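Local atomic coordinates of RNA-directed RNA polymerase (PDB entry 3ZED), a protein that probably copies the viral genome as an RNA-dependent RNA polymerase, joining ribonucleoside triphosphates into RNA, and occurs both free and covalently linked to the genomic RNA. Residues B[150-153]-B[154-158]; B[755-758]-B[759-763]. All blocks are in the same frame, centred on the assembly; numbering follows the deposited sequence.

Contact 1 of 2, residues B[150-153]-B[154-158]; sequences VREA and IATLQ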
ATOM      1  N   VAL B 150      -2.161   7.377 -28.404  1.00 36.83           N
ATOM      2  CA  VAL B 150      -0.787   6.942 -28.160  1.00 36.07           C
ATOM      3  C   VAL B 150       0.196   8.102 -28.490  1.00 38.58           C
ATOM      4  O   VAL B 150       1.084   8.383 -27.681  1.00 37.09           O
ATOM      5  CB  VAL B 150      -0.428   5.654 -28.927  1.00 39.80           C
ATOM      6  CG1 VAL B 150       1.061   5.327 -28.780  1.00 39.82           C
ATOM      7  CG2 VAL B 150      -1.269   4.483 -28.435  1.00 39.25           C
ATOM      8  N   ARG B 151      -0.004   8.786 -29.633  1.00 36.05           N
ATOM      9  CA  ARG B 151       0.855   9.903 -30.030  1.00 38.04           C
ATOM     10  C   ARG B 151       0.770  11.060 -29.032  1.00 41.72           C
ATOM     11  O   ARG B 151       1.805  11.635 -28.707  1.00 42.85           O
ATOM     12  CB  ARG B 151       0.536  10.402 -31.441  1.00 39.59           C
ATOM     13  CG  ARG B 151       1.732  11.099 -32.072  1.00 49.77           C
ATOM     14  CD  ARG B 151       1.501  11.472 -33.514  1.00 59.86           C
ATOM     15  NE  ARG B 151       0.824  12.761 -33.591  1.00 69.39           N
ATOM     16  CZ  ARG B 151       1.414  13.903 -33.897  1.00 77.14           C
ATOM     17  NH1 ARG B 151       2.703  13.930 -34.210  1.00 69.65           N
ATOM     18  NH2 ARG B 151       0.718  15.027 -33.920  1.00 75.19           N
ATOM     19  N   GLU B 152      -0.460  11.417 -28.582  1.00 36.90           N
ATOM     20  CA  GLU B 152      -0.696  12.471 -27.590  1.00 36.65           C
ATOM     21  C   GLU B 152      -0.047  12.096 -26.235  1.00 38.09           C
ATOM     22  O   GLU B 152       0.557  12.959 -25.610  1.00 37.83           O
ATOM     23  CB  GLU B 152      -2.205  12.755 -27.431  1.00 37.88           C
ATOM     24  CG  GLU B 152      -2.574  13.750 -26.331  1.00 47.06           C
ATOM     25  CD  GLU B 152      -2.385  15.252 -26.516  1.00 77.75           C
ATOM     26  OE1 GLU B 152      -1.634  15.668 -27.432  1.00 66.47           O
ATOM     27  OE2 GLU B 152      -2.937  16.014 -25.687  1.00 82.18           O
ATOM     28  N   ALA B 153      -0.117  10.806 -25.824  1.00 34.80           N
ATOM     29  CA  ALA B 153       0.528  10.351 -24.577  1.00 34.36           C
ATOM     30  C   ALA B 153       2.068  10.498 -24.674  1.00 42.00           C
ATOM     31  O   ALA B 153       2.686  10.998 -23.742  1.00 40.38           O
ATOM     32  CB  ALA B 153       0.145   8.911 -24.258  1.00 33.48           C
ATOM     33  N   ILE B 154       2.666  10.136 -25.836  1.00 42.10           N
ATOM     34  CA  ILE B 154       4.106  10.272 -26.069  1.00 43.64           C
ATOM     35  C   ILE B 154       4.492  11.770 -26.036  1.00 48.97           C
ATOM     36  O   ILE B 154       5.521  12.120 -25.448  1.00 49.94           O
ATOM     37  CB  ILE B 154       4.520   9.583 -27.411  1.00 47.80           C
ATOM     38  CG1 ILE B 154       4.442   8.030 -27.289  1.00 46.18           C
ATOM     39  CG2 ILE B 154       5.922  10.042 -27.868  1.00 49.42           C
ATOM     40  CD1 ILE B 154       4.526   7.252 -28.575  1.00 44.17           C
ATOM     41  N   ALA B 155       3.643  12.642 -26.628  1.00 44.86           N
ATOM     42  CA  ALA B 155       3.878  14.083 -26.699  1.00 45.83           C
ATOM     43  C   ALA B 155       3.648  14.834 -25.375  1.00 48.71           C
ATOM     44  O   ALA B 155       4.286  15.858 -25.182  1.00 50.53           O
ATOM     45  CB  ALA B 155       3.003  14.702 -27.780  1.00 47.16           C
ATOM     46  N   THR B 156       2.768  14.346 -24.471  1.00 42.91           N
ATOM     47  CA  THR B 156       2.427  15.096 -23.249  1.00 41.44           C
ATOM     48  C   THR B 156       2.842  14.431 -21.944  1.00 43.16           C
ATOM     49  O   THR B 156       2.887  15.117 -20.920  1.00 44.10           O
ATOM     50  CB  THR B 156       0.929  15.387 -23.214  1.00 43.44           C
ATOM     51  OG1 THR B 156       0.228  14.142 -23.170  1.00 42.09           O
ATOM     52  CG2 THR B 156       0.477  16.236 -24.408  1.00 39.47           C
ATOM     53  N   LEU B 157       3.138  13.124 -21.962  1.00 37.59           N
ATOM     54  CA  LEU B 157       3.562  12.400 -20.771  1.00 35.68           C
ATOM     55  C   LEU B 157       5.074  12.143 -20.776  1.00 42.57           C
ATOM     56  O   LEU B 157       5.749  12.326 -21.782  1.00 43.76           O
ATOM     57  CB  LEU B 157       2.798  11.050 -20.593  1.00 33.44           C
ATOM     58  CG  LEU B 157       1.263  11.066 -20.585  1.00 35.56           C
ATOM     59  CD1 LEU B 157       0.712   9.677 -20.415  1.00 33.21           C
ATOM     60  CD2 LEU B 157       0.693  12.005 -19.501  1.00 37.25           C
ATOM     61  N   GLN B 158       5.595  11.720 -19.627  1.00 39.41           N
ATOM     62  CA  GLN B 158       6.974  11.330 -19.460  1.00 39.17           C
ATOM     63  C   GLN B 158       7.087  10.339 -18.315  1.00 42.39           C
ATOM     64  O   GLN B 158       6.715  10.660 -17.187  1.00 41.93           O
ATOM     65  CB  GLN B 158       7.887  12.551 -19.213  1.00 41.61           C
ATOM     66  CG  GLN B 158       9.370  12.187 -19.039  1.00 48.32           C
ATOM     67  CD  GLN B 158       9.932  11.506 -20.262  1.00 57.44           C
ATOM     68  OE1 GLN B 158      10.012  12.101 -21.335  1.00 53.26           O
ATOM     69  NE2 GLN B 158      10.291  10.231 -20.137  1.00 44.33           N
TER

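Contact 2 of 2, residues B[755-758]-B[759-763]; sequences DNWA and EATEE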
ATOM      1  N   ASP B 755      -3.454 -17.840  36.534  1.00 89.50           N
ATOM      2  CA  ASP B 755      -4.694 -18.381  37.079  1.00 90.70           C
ATOM      3  C   ASP B 755      -5.671 -17.232  37.356  1.00 93.34           C
ATOM      4  O   ASP B 755      -5.290 -16.253  38.012  1.00 93.18           O
ATOM      5  CB  ASP B 755      -4.419 -19.189  38.369  1.00 95.10           C
ATOM      6  CG  ASP B 755      -4.831 -20.649  38.311  1.00109.11           C
ATOM      7  OD1 ASP B 755      -5.745 -20.980  37.515  1.00110.08           O
ATOM      8  OD2 ASP B 755      -4.325 -21.442  39.144  1.00116.39           O
ATOM      9  N   ASN B 756      -6.902 -17.335  36.792  1.00 88.46           N
ATOM     10  CA  ASN B 756      -8.013 -16.378  36.920  1.00 88.11           C
ATOM     11  C   ASN B 756      -7.617 -14.976  36.386  1.00 89.09           C
ATOM     12  O   ASN B 756      -7.935 -13.963  37.020  1.00 88.50           O
ATOM     13  CB  ASN B 756      -8.490 -16.309  38.393  1.00 94.88           C
ATOM     14  CG  ASN B 756      -9.972 -16.102  38.610  1.00115.14           C
ATOM     15  OD1 ASN B 756     -10.821 -16.885  38.162  1.00114.66           O
ATOM     16  ND2 ASN B 756     -10.307 -15.110  39.420  1.00 98.92           N
ATOM     17  N   TRP B 757      -6.978 -14.932  35.184  1.00 83.90           N
ATOM     18  CA  TRP B 757      -6.534 -13.693  34.538  1.00 81.62           C
ATOM     19  C   TRP B 757      -7.706 -12.772  34.175  1.00 86.13           C
ATOM     20  O   TRP B 757      -7.535 -11.555  34.238  1.00 85.81           O
ATOM     21  CB  TRP B 757      -5.678 -13.968  33.275  1.00 77.88           C
ATOM     22  CG  TRP B 757      -6.370 -14.777  32.215  1.00 77.64           C
ATOM     23  CD1 TRP B 757      -6.392 -16.137  32.110  1.00 81.55           C
ATOM     24  CD2 TRP B 757      -7.186 -14.278  31.143  1.00 75.22           C
ATOM     25  NE1 TRP B 757      -7.158 -16.516  31.032  1.00 79.55           N
ATOM     26  CE2 TRP B 757      -7.670 -15.397  30.429  1.00 78.60           C
ATOM     27  CE3 TRP B 757      -7.568 -12.990  30.725  1.00 75.06           C
ATOM     28  CZ2 TRP B 757      -8.514 -15.271  29.324  1.00 76.13           C
ATOM     29  CZ3 TRP B 757      -8.412 -12.869  29.634  1.00 74.99           C
ATOM     30  CH2 TRP B 757      -8.878 -14.001  28.948  1.00 75.52           C
ATOM     31  N   ALA B 758      -8.874 -13.339  33.784  1.00 82.74           N
ATOM     32  CA  ALA B 758     -10.055 -12.577  33.357  1.00 81.51           C
ATOM     33  C   ALA B 758     -10.576 -11.661  34.462  1.00 88.66           C
ATOM     34  O   ALA B 758     -10.671 -10.455  34.235  1.00 87.20           O
ATOM     35  CB  ALA B 758     -11.152 -13.515  32.883  1.00 82.54           C
ATOM     36  N   GLU B 759     -10.852 -12.209  35.666  1.00 88.91           N
ATOM     37  CA  GLU B 759     -11.330 -11.416  36.797  1.00 90.73           C
ATOM     38  C   GLU B 759     -10.254 -10.432  37.266  1.00 92.33           C
ATOM     39  O   GLU B 759     -10.592  -9.297  37.599  1.00 92.39           O
ATOM     40  CB  GLU B 759     -11.797 -12.313  37.951  1.00 95.86           C
ATOM     41  CG  GLU B 759     -13.133 -12.992  37.681  1.00113.49           C
ATOM     42  CD  GLU B 759     -14.367 -12.120  37.833  1.00142.73           C
ATOM     43  OE1 GLU B 759     -14.756 -11.457  36.842  1.00136.05           O
ATOM     44  OE2 GLU B 759     -14.958 -12.120  38.938  1.00140.31           O
ATOM     45  N   ALA B 760      -8.963 -10.841  37.243  1.00 86.10           N
ATOM     46  CA  ALA B 760      -7.839  -9.972  37.617  1.00 84.22           C
ATOM     47  C   ALA B 760      -7.704  -8.771  36.625  1.00 82.15           C
ATOM     48  O   ALA B 760      -7.559  -7.633  37.061  1.00 80.69           O
ATOM     49  CB  ALA B 760      -6.546 -10.776  37.670  1.00 84.87           C
ATOM     50  N   THR B 761      -7.816  -9.020  35.317  1.00 76.34           N
ATOM     51  CA  THR B 761      -7.747  -7.959  34.294  1.00 74.00           C
ATOM     52  C   THR B 761      -8.980  -7.019  34.448  1.00 78.64           C
ATOM     53  O   THR B 761      -8.839  -5.796  34.342  1.00 76.20           O
ATOM     54  CB  THR B 761      -7.617  -8.585  32.906  1.00 72.30           C
ATOM     55  OG1 THR B 761      -6.414  -9.365  32.908  1.00 66.93           O
ATOM     56  CG2 THR B 761      -7.584  -7.545  31.778  1.00 67.69           C
ATOM     57  N   GLU B 762     -10.157  -7.611  34.758  1.00 77.99           N
ATOM     58  CA  GLU B 762     -11.436  -6.948  35.016  1.00 78.99           C
ATOM     59  C   GLU B 762     -11.306  -5.961  36.187  1.00 84.02           C
ATOM     60  O   GLU B 762     -11.723  -4.813  36.056  1.00 83.62           O
ATOM     61  CB  GLU B 762     -12.509  -8.011  35.317  1.00 82.52           C
ATOM     62  CG  GLU B 762     -13.940  -7.516  35.281  1.00 96.14           C
ATOM     63  CD  GLU B 762     -14.431  -7.231  33.881  1.00106.60           C
ATOM     64  OE1 GLU B 762     -14.832  -8.187  33.179  1.00 91.97           O
ATOM     65  OE2 GLU B 762     -14.365  -6.052  33.468  1.00101.41           O
ATOM     66  N   GLU B 763     -10.693  -6.399  37.298  1.00 82.15           N
ATOM     67  CA  GLU B 763     -10.487  -5.587  38.488  1.00 84.07           C
ATOM     68  C   GLU B 763      -9.430  -4.497  38.235  1.00 87.66           C
ATOM     69  O   GLU B 763      -9.597  -3.360  38.696  1.00 88.02           O
ATOM     70  CB  GLU B 763     -10.101  -6.468  39.688  1.00 87.89           C
ATOM     71  CG  GLU B 763     -11.244  -7.331  40.212  1.00100.49           C
ATOM     72  CD  GLU B 763     -10.873  -8.380  41.247  1.00129.23           C
ATOM     73  OE1 GLU B 763      -9.712  -8.371  41.720  1.00127.62           O
ATOM     74  OE2 GLU B 763     -11.743  -9.216  41.585  1.00117.69           O
TER

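Contact 1 of 2, residues B[150-153]-B[154-158]
Thr156 folds its side chain back onto Glu152, one turn earlier, in the last turn of helix 143-156. Its CB lies 3.4 Å from Glu152 O. The hydroxyl branch goes closer: with OG1 between the backbone N and the carbonyl carbon (chi1 62°), Thr156 OG1 donates a hydrogen bond of 2.7 Å to Glu152 O. The other branch, CG2, crosses the bent Glu152 chain at an angle and comes against the whole carboxylate, 3.7 Å from CD and from each oxygen of Glu152. Thr156 N also donates to Glu152 O, at 2.8 Å but with a bent N-H...O angle of 131°, while OG1 sits above the plane of that carbonyl, 39° out of it. Two donors from one residue thus grip a single oxygen, and threonine suits the place because its hydroxyl can supply a bond where the helical amide bond is bent. Leu157 is the first residue to leave helical angles, yet its N still bonds Ala153 O at 2.8 Å, a last helical link before the chain extends. The small Ala153 lets the leucine lie close, CB to Leu157 CD1 being 4.0 Å. On the buried flank, branched Val150 and Ile154 pack obliquely through CG1 and CD1. Val150 rests on Leu131 and Ile154 on Ile125 and Leu128 of helix 125-137, while Val150, Ala153, Ile154 and Leu157 all touch helix 580-588. Beyond the helix, strand 157-160 pairs antiparallel with strand 299-310 of a mixed sheet, so the chain passes straight from helix to sheet.

Contact 2 of 2, residues B[755-758]-B[759-763]
Asn756 O and Ala760 N open the i to i+4 ladder of helix 757-771 with a rather long bond of 3.3 Å, followed by shorter bonds from Thr761 N to Trp757 O and from Glu762 N to Ala758 O. Asn756 holds the N-cap position, but its side chain makes no capping bond. Its amide instead lies alongside Glu759, both side chains pointing the same way, with ND2 3.5 Å from Glu759 CB and the amide and carboxylate planes turned 80° apart. Its backbone is in the left-handed helical region, which asparagine tolerates better than most residues. This is the first turn of a helix in the C-terminal region of the birnavirus polymerase, packed against helices 724-732 and 740-752. Thr761 faces that side. Its OG1, anti to the carbonyl carbon (chi1 -60°), donates a second bond of 2.8 Å to Trp757 O, and hydroxyl and amide reach this oxygen from opposite faces of the carbonyl plane. Threonine fits because its hydroxyl is satisfied by its own helix while the side chain touches Val725, Leu728 and Ala750. The Trp757 indole has the same OG1 near its edge, 4.4 Å from CE3, and Ala758 CB 4.2 Å above one face, toward the rim. The broad ring also spans to Ala750 and to Asp431 and Ser433 in a loop. Glu762, on the next turn, sends OE2 to a salt bridge with Arg727 of helix 724-732.

In the fold
Contact 1 comes first along the chain, in the palm region, and contact 2 follows some 600 residues later in the C-terminal region; one closes before the other opens. Their centres are 66 Å apart, with nearest atoms about 54 Å from each other, and they lie on opposite sides of the chain's centre, sharing no helix or sheet. Contact 1 is at the C-terminal end of one helix, where 143-156 gives way to a strand of the mixed sheet; contact 2 is at the N-terminal start of another, 757-771, which begins at the surface against two helical neighbours. Both lie away from the bound potassium ions and the predicted GTP site.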